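Local coordinates for protein uncharacterized conserved (Bdellovibrio bacteriovorus, PDB 7O21) that probably trims cell-wall peptidoglycan as an LD-carboxypeptidase of the YkuD family, an editing activity linked to the curved shape of this predatory bacterium, at residues E199-A204 / E211-F216; V46-R51 / I175-N180. All coordinates share one frame; numbering follows the deposited sequence.

Interaction 1 of 2, residues E199-A204 / E211-F216; sequences ESWRQA and EKYQTF
Trp-201 lays its CB over the face of the Phe-216 ring, a CH-pi contact of 3.8 Å to the ring centroid, in the aromatic cluster that joins helix 184-206 of the NTF2-like domain to helix 210-214 and the turn that follows it. The edge of the Trp-201 five-membered ring points at the face of the same phenyl, with the planes at 74°. Tyr-213 lies alongside Trp-201 and points the same way, since both rings leave the backbone with CG opposite N (chi1 166° and 175°). Their planes are nearly parallel but slid apart, and Trp-201 NE1 comes 3.8 Å from Tyr-213 CE1. Ala-204 points its CB at the other segment, 3.7 Å from Lys-212 CG and 4.1 Å from Phe-216 CE2. Farther out, polar partners fix the two ring ends: Trp-201 NE1 is hydrogen-bonded to Tyr-217 OH, and Tyr-213 OH to Trp-231 NE1. Trp-205 meets the rings of Trp-201 and Tyr-213, while Phe-197 packs edge-to-face with Phe-216. On the outer side a water lies 2.9 Å from Ser-200 OG and accepts a weak bond from Lys-212 NZ; the same OG sits at the phenyl edge, 3.4 Å from Phe-216 CZ.

Interaction 2 of 2, residues V46-R51 / I175-N180; sequences VDKEQR and IFDHVN
Lys-48 turns CG away from its carbonyl carbon (chi1 -63°) and then runs fully extended beside Asp-177, whose CG is likewise set next to its backbone N (chi1 -71°). The two side chains point the same way, and NZ closes a salt bridge of 2.6 Å to Asp-177 OD1, met nearly along its C-O bond. The ammonium also donates to Thr-88 OG1 and Pro-89 O, so three acceptors hold it, while its CE rests 3.7 Å from Ile-175 CG2. Glu-49, also extended beyond CG, crosses His-178 at about a right angle. His-178 ND1 donates to Glu-49 OE1 at 2.6 Å, with the oxygen in the ring plane but the nitrogen well above the carboxylate plane; the two planes stand 74° apart. Strands 42-47 and 172-176 pair in parallel as the first and last strands of the mixed sheet in the YkuD-type catalytic domain. Phe-176 N bonds to Val-46 O at 3.0 Å, and Phe-176 O accepts from Lys-48 N, after which both chains leave the sheet. Val-46 and Ile-175 share one face and both touch Val-152, next to the predicted nucleophile Cys-151. Asp-47 and Phe-176 lie on the other face, where the Phe-176 ring stacks on His-257. Asp-47 OD1 takes the backbone N of Gln-50 at 3.0 Å, an Asx motif that shapes the turn after the strand. Its CB and carboxylate also pack on Val-179, with CB 3.6 Å from Val-179 CG2. Val-179 N donates a hydrogen bond to a water at 2.9 Å that also lies close to Asp-47 OD1 and Glu-49 OE1.

How the interactions relate
The two contacts lie in different domains, with centres 33 Å apart and nearest atoms about 20 Å apart, and they do not touch. Along the chain they come in series: interaction 2 joins strands 42-47 and 172-176 of the catalytic domain's mixed sheet, and interaction 1 follows, pairing helix 184-206 of the NTF2-like domain with helix 210-214 and the turn after it. Helix 184-206 starts soon after residues 175-180 and leads from interaction 2 to interaction 1. In interaction 2 the side chain of Ile-175 is about 8 Å from that of the predicted nucleophile Cys-151, and the Phe-176 stack on His-257 of strand 246-257 lets this contact also border the NTF2-like domain; interaction 1 is local and remote from the predicted active site.

Interaction 1 of 2, residues E199-A204 / E211-F216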
loop_
_atom_site.group_PDB
_atom_site.type_symbol
_atom_site.label_atom_id
_atom_site.label_comp_id
_atom_site.label_asym_id
_atom_site.label_seq_id
_atom_site.Cartn_x
_atom_site.Cartn_y
_atom_site.Cartn_z
ATOM N N GLU A 199 -13.609 8.040 -23.777
ATOM C CA GLU A 199 -14.263 9.319 -24.035
ATOM C C GLU A 199 -15.770 9.209 -23.855
ATOM O O GLU A 199 -16.419 10.153 -23.381
ATOM C CB GLU A 199 -13.903 9.830 -25.432
ATOM C CG GLU A 199 -14.756 10.994 -25.920
ATOM C CD GLU A 199 -14.533 12.272 -25.131
ATOM O OE1 GLU A 199 -13.569 12.343 -24.337
ATOM O OE2 GLU A 199 -15.333 13.212 -25.319
ATOM N N SER A 200 -16.349 8.076 -24.243
ATOM C CA SER A 200 -17.773 7.851 -24.032
ATOM C C SER A 200 -18.123 7.887 -22.547
ATOM O O SER A 200 -19.144 8.471 -22.156
ATOM C CB SER A 200 -18.182 6.526 -24.675
ATOM O OG SER A 200 -19.594 6.363 -24.677
ATOM N N TRP A 201 -17.301 7.239 -21.716
ATOM C CA TRP A 201 -17.485 7.284 -20.271
ATOM C C TRP A 201 -17.339 8.709 -19.764
ATOM O O TRP A 201 -18.196 9.206 -19.023
ATOM C CB TRP A 201 -16.468 6.343 -19.618
ATOM C CG TRP A 201 -16.295 6.523 -18.131
ATOM C CD1 TRP A 201 -17.090 6.023 -17.151
ATOM C CD2 TRP A 201 -15.216 7.198 -17.472
ATOM N NE1 TRP A 201 -16.602 6.386 -15.908
ATOM C CE2 TRP A 201 -15.442 7.089 -16.082
ATOM C CE3 TRP A 201 -14.086 7.889 -17.921
ATOM C CZ2 TRP A 201 -14.587 7.659 -15.136
ATOM C CZ3 TRP A 201 -13.235 8.453 -16.983
ATOM C CH2 TRP A 201 -13.489 8.335 -15.606
ATOM N N ARG A 202 -16.272 9.397 -20.184
ATOM C CA ARG A 202 -16.064 10.774 -19.736
ATOM C C ARG A 202 -17.249 11.660 -20.101
ATOM O O ARG A 202 -17.723 12.453 -19.278
ATOM C CB ARG A 202 -14.772 11.354 -20.331
ATOM C CG ARG A 202 -14.372 12.712 -19.726
ATOM C CD ARG A 202 -13.476 13.512 -20.639
ATOM N NE ARG A 202 -14.139 13.826 -21.901
ATOM C CZ ARG A 202 -15.012 14.816 -22.052
ATOM N NH1 ARG A 202 -15.322 15.596 -21.022
ATOM N NH2 ARG A 202 -15.571 15.032 -23.235
ATOM N N GLN A 203 -17.727 11.551 -21.343
ATOM C CA GLN A 203 -18.853 12.374 -21.778
ATOM C C GLN A 203 -20.113 12.061 -20.985
ATOM O O GLN A 203 -20.856 12.978 -20.606
ATOM C CB GLN A 203 -19.105 12.187 -23.277
ATOM C CG GLN A 203 -18.148 12.946 -24.186
ATOM C CD GLN A 203 -18.400 12.666 -25.665
ATOM O OE1 GLN A 203 -19.388 12.029 -26.031
ATOM N NE2 GLN A 203 -17.497 13.135 -26.518
ATOM N N ALA A 204 -20.374 10.775 -20.712
ATOM C CA ALA A 204 -21.576 10.415 -19.961
ATOM C C ALA A 204 -21.522 10.979 -18.549
ATOM O O ALA A 204 -22.516 11.517 -18.040
ATOM C CB ALA A 204 -21.758 8.898 -19.930
ATOM N N GLU A 211 -28.268 7.287 -16.744
ATOM C CA GLU A 211 -28.577 6.045 -17.445
ATOM C C GLU A 211 -27.387 5.572 -18.275
ATOM O O GLU A 211 -27.010 4.397 -18.226
ATOM C CB GLU A 211 -29.813 6.216 -18.328
ATOM C CG GLU A 211 -30.127 4.946 -19.114
ATOM C CD GLU A 211 -31.350 5.074 -19.994
ATOM O OE1 GLU A 211 -32.468 4.832 -19.498
ATOM O OE2 GLU A 211 -31.185 5.392 -21.188
ATOM N N LYS A 212 -26.782 6.477 -19.044
ATOM C CA LYS A 212 -25.626 6.101 -19.849
ATOM C C LYS A 212 -24.425 5.779 -18.968
ATOM O O LYS A 212 -23.761 4.751 -19.154
ATOM C CB LYS A 212 -25.297 7.208 -20.852
ATOM C CG LYS A 212 -24.162 6.853 -21.813
ATOM C CD LYS A 212 -24.492 5.654 -22.665
ATOM C CE LYS A 212 -23.366 5.326 -23.646
ATOM N NZ LYS A 212 -23.093 6.421 -24.620
ATOM N N TYR A 213 -24.143 6.640 -17.992
ATOM C CA TYR A 213 -22.981 6.446 -17.129
ATOM C C TYR A 213 -23.025 5.087 -16.435
ATOM O O TYR A 213 -21.999 4.393 -16.346
ATOM C CB TYR A 213 -22.951 7.588 -16.118
ATOM C CG TYR A 213 -21.897 7.533 -15.042
ATOM C CD1 TYR A 213 -20.608 7.994 -15.278
ATOM C CD2 TYR A 213 -22.212 7.099 -13.764
ATOM C CE1 TYR A 213 -19.656 7.994 -14.267
ATOM C CE2 TYR A 213 -21.279 7.094 -12.761
ATOM C CZ TYR A 213 -20.001 7.540 -13.016
ATOM O OH TYR A 213 -19.080 7.545 -12.005
ATOM N N GLN A 214 -24.206 4.680 -15.952
ATOM C CA GLN A 214 -24.330 3.412 -15.238
ATOM C C GLN A 214 -23.906 2.224 -16.092
ATOM O O GLN A 214 -23.412 1.228 -15.547
ATOM C CB GLN A 214 -25.772 3.193 -14.774
ATOM C CG GLN A 214 -26.171 3.965 -13.540
ATOM C CD GLN A 214 -27.594 3.640 -13.105
ATOM O OE1 GLN A 214 -28.378 3.091 -13.878
ATOM N NE2 GLN A 214 -27.926 3.972 -11.862
ATOM N N THR A 215 -24.095 2.296 -17.415
ATOM C CA THR A 215 -23.785 1.149 -18.265
ATOM C C THR A 215 -22.304 0.809 -18.247
ATOM O O THR A 215 -21.927 -0.285 -18.678
ATOM C CB THR A 215 -24.227 1.360 -19.721
ATOM O OG1 THR A 215 -23.495 2.431 -20.320
ATOM C CG2 THR A 215 -25.739 1.620 -19.829
ATOM N N PHE A 216 -21.459 1.725 -17.776
ATOM C CA PHE A 216 -20.020 1.485 -17.758
ATOM C C PHE A 216 -19.551 0.713 -16.532
ATOM O O PHE A 216 -18.364 0.365 -16.472
ATOM C CB PHE A 216 -19.265 2.813 -17.835
ATOM C CG PHE A 216 -19.366 3.490 -19.163
ATOM C CD1 PHE A 216 -18.482 3.187 -20.178
ATOM C CD2 PHE A 216 -20.363 4.431 -19.407
ATOM C CE1 PHE A 216 -18.578 3.807 -21.414
ATOM C CE2 PHE A 216 -20.456 5.059 -20.632
ATOM C CZ PHE A 216 -19.576 4.745 -21.639
HETATM O O HOH W 1 -21.125 7.143 -26.991
#

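Interaction 2 of 2, residues V46-R51 / I175-N180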
loop_
_atom_site.group_PDB
_atom_site.type_symbol
_atom_site.label_atom_id
_atom_site.label_comp_id
_atom_site.label_asym_id
_atom_site.label_seq_id
_atom_site.Cartn_x
_atom_site.Cartn_y
_atom_site.Cartn_z
ATOM N N VAL A 46 7.518 -7.257 -20.061
ATOM C CA VAL A 46 8.180 -8.553 -19.901
ATOM C C VAL A 46 7.395 -9.598 -20.683
ATOM O O VAL A 46 6.199 -9.800 -20.443
ATOM C CB VAL A 46 8.304 -8.957 -18.426
ATOM C CG1 VAL A 46 9.023 -10.313 -18.301
ATOM C CG2 VAL A 46 9.009 -7.880 -17.621
ATOM N N ASP A 47 8.070 -10.277 -21.602
ATOM C CA ASP A 47 7.483 -11.293 -22.475
ATOM C C ASP A 47 8.059 -12.627 -22.004
ATOM O O ASP A 47 9.202 -12.964 -22.329
ATOM C CB ASP A 47 7.883 -10.961 -23.913
ATOM C CG ASP A 47 7.401 -11.970 -24.926
ATOM O OD1 ASP A 47 7.038 -13.107 -24.559
ATOM O OD2 ASP A 47 7.396 -11.605 -26.120
ATOM N N LYS A 48 7.279 -13.380 -21.219
ATOM C CA LYS A 48 7.801 -14.621 -20.648
ATOM C C LYS A 48 8.169 -15.620 -21.732
ATOM O O LYS A 48 9.210 -16.283 -21.640
ATOM C CB LYS A 48 6.801 -15.261 -19.688
ATOM C CG LYS A 48 6.471 -14.435 -18.459
ATOM C CD LYS A 48 5.545 -15.251 -17.558
ATOM C CE LYS A 48 5.108 -14.484 -16.329
ATOM N NZ LYS A 48 3.978 -15.205 -15.665
ATOM N N GLU A 49 7.325 -15.749 -22.759
ATOM C CA GLU A 49 7.561 -16.756 -23.790
ATOM C C GLU A 49 8.882 -16.508 -24.507
ATOM O O GLU A 49 9.667 -17.439 -24.724
ATOM C CB GLU A 49 6.400 -16.758 -24.780
ATOM C CG GLU A 49 6.632 -17.634 -25.997
ATOM C CD GLU A 49 5.547 -17.464 -27.036
ATOM O OE1 GLU A 49 4.564 -16.749 -26.751
ATOM O OE2 GLU A 49 5.673 -18.041 -28.137
ATOM N N GLN A 50 9.142 -15.255 -24.895
ATOM C CA GLN A 50 10.365 -14.908 -25.609
ATOM C C GLN A 50 11.551 -14.663 -24.689
ATOM O O GLN A 50 12.666 -14.468 -25.189
ATOM C CB GLN A 50 10.131 -13.684 -26.495
ATOM C CG GLN A 50 9.070 -13.908 -27.580
ATOM C CD GLN A 50 9.406 -15.067 -28.504
ATOM O OE1 GLN A 50 8.577 -15.949 -28.748
ATOM N NE2 GLN A 50 10.626 -15.073 -29.018
ATOM N N ARG A 51 11.350 -14.669 -23.369
ATOM C CA ARG A 51 12.428 -14.376 -22.424
ATOM C C ARG A 51 13.071 -13.017 -22.727
ATOM O O ARG A 51 14.292 -12.886 -22.838
ATOM C CB ARG A 51 13.462 -15.513 -22.382
ATOM C CG ARG A 51 12.907 -16.815 -21.820
ATOM C CD ARG A 51 13.886 -17.968 -22.035
ATOM N NE ARG A 51 14.188 -18.152 -23.453
ATOM C CZ ARG A 51 13.773 -19.183 -24.182
ATOM N NH1 ARG A 51 13.030 -20.136 -23.632
ATOM N NH2 ARG A 51 14.099 -19.262 -25.465
ATOM N N ILE A 175 3.815 -7.754 -17.037
ATOM C CA ILE A 175 4.407 -9.082 -16.947
ATOM C C ILE A 175 3.424 -10.036 -17.609
ATOM O O ILE A 175 2.404 -10.400 -17.020
ATOM C CB ILE A 175 4.713 -9.472 -15.493
ATOM C CG1 ILE A 175 5.675 -8.448 -14.847
ATOM C CG2 ILE A 175 5.314 -10.892 -15.432
ATOM C CD1 ILE A 175 5.884 -8.619 -13.341
ATOM N N PHE A 176 3.708 -10.443 -18.846
ATOM C CA PHE A 176 2.744 -11.175 -19.661
ATOM C C PHE A 176 3.349 -12.504 -20.082
ATOM O O PHE A 176 4.507 -12.549 -20.513
ATOM C CB PHE A 176 2.376 -10.361 -20.906
ATOM C CG PHE A 176 1.648 -9.054 -20.612
ATOM C CD1 PHE A 176 0.948 -8.871 -19.426
ATOM C CD2 PHE A 176 1.661 -8.023 -21.544
ATOM C CE1 PHE A 176 0.257 -7.674 -19.175
ATOM C CE2 PHE A 176 0.977 -6.825 -21.302
ATOM C CZ PHE A 176 0.282 -6.651 -20.110
ATOM N N ASP A 177 2.566 -13.586 -19.947
ATOM C CA ASP A 177 3.014 -14.898 -20.405
ATOM C C ASP A 177 3.282 -14.875 -21.901
ATOM O O ASP A 177 4.234 -15.505 -22.384
ATOM C CB ASP A 177 1.954 -15.966 -20.099
ATOM C CG ASP A 177 1.828 -16.281 -18.616
ATOM O OD1 ASP A 177 2.486 -15.622 -17.786
ATOM O OD2 ASP A 177 1.054 -17.197 -18.272
ATOM N N HIS A 178 2.463 -14.140 -22.649
ATOM C CA HIS A 178 2.577 -14.067 -24.094
ATOM C C HIS A 178 2.423 -12.604 -24.484
ATOM O O HIS A 178 1.819 -11.825 -23.745
ATOM C CB HIS A 178 1.491 -14.963 -24.715
ATOM C CG HIS A 178 1.678 -16.421 -24.405
ATOM N ND1 HIS A 178 2.637 -17.200 -25.018
ATOM C CD2 HIS A 178 1.078 -17.218 -23.488
ATOM C CE1 HIS A 178 2.591 -18.424 -24.523
ATOM N NE2 HIS A 178 1.656 -18.461 -23.590
ATOM N N VAL A 179 3.013 -12.216 -25.615
ATOM C CA VAL A 179 2.885 -10.860 -26.154
ATOM C C VAL A 179 2.500 -10.966 -27.624
ATOM O O VAL A 179 3.217 -11.593 -28.409
ATOM C CB VAL A 179 4.173 -10.037 -25.993
ATOM C CG1 VAL A 179 4.032 -8.681 -26.685
ATOM C CG2 VAL A 179 4.505 -9.855 -24.519
ATOM N N ASN A 180 1.369 -10.367 -27.994
ATOM C CA ASN A 180 0.889 -10.366 -29.377
ATOM C C ASN A 180 1.359 -9.079 -30.046
ATOM O O ASN A 180 0.912 -7.989 -29.684
ATOM C CB ASN A 180 -0.637 -10.452 -29.399
ATOM C CG ASN A 180 -1.220 -10.340 -30.800
ATOM O OD1 ASN A 180 -0.610 -10.767 -31.782
ATOM N ND2 ASN A 180 -2.409 -9.755 -30.899
HETATM O O HOH W 2 5.220 -13.710 -26.679
HETATM O O HOH W 3 6.047 -12.350 -28.369
#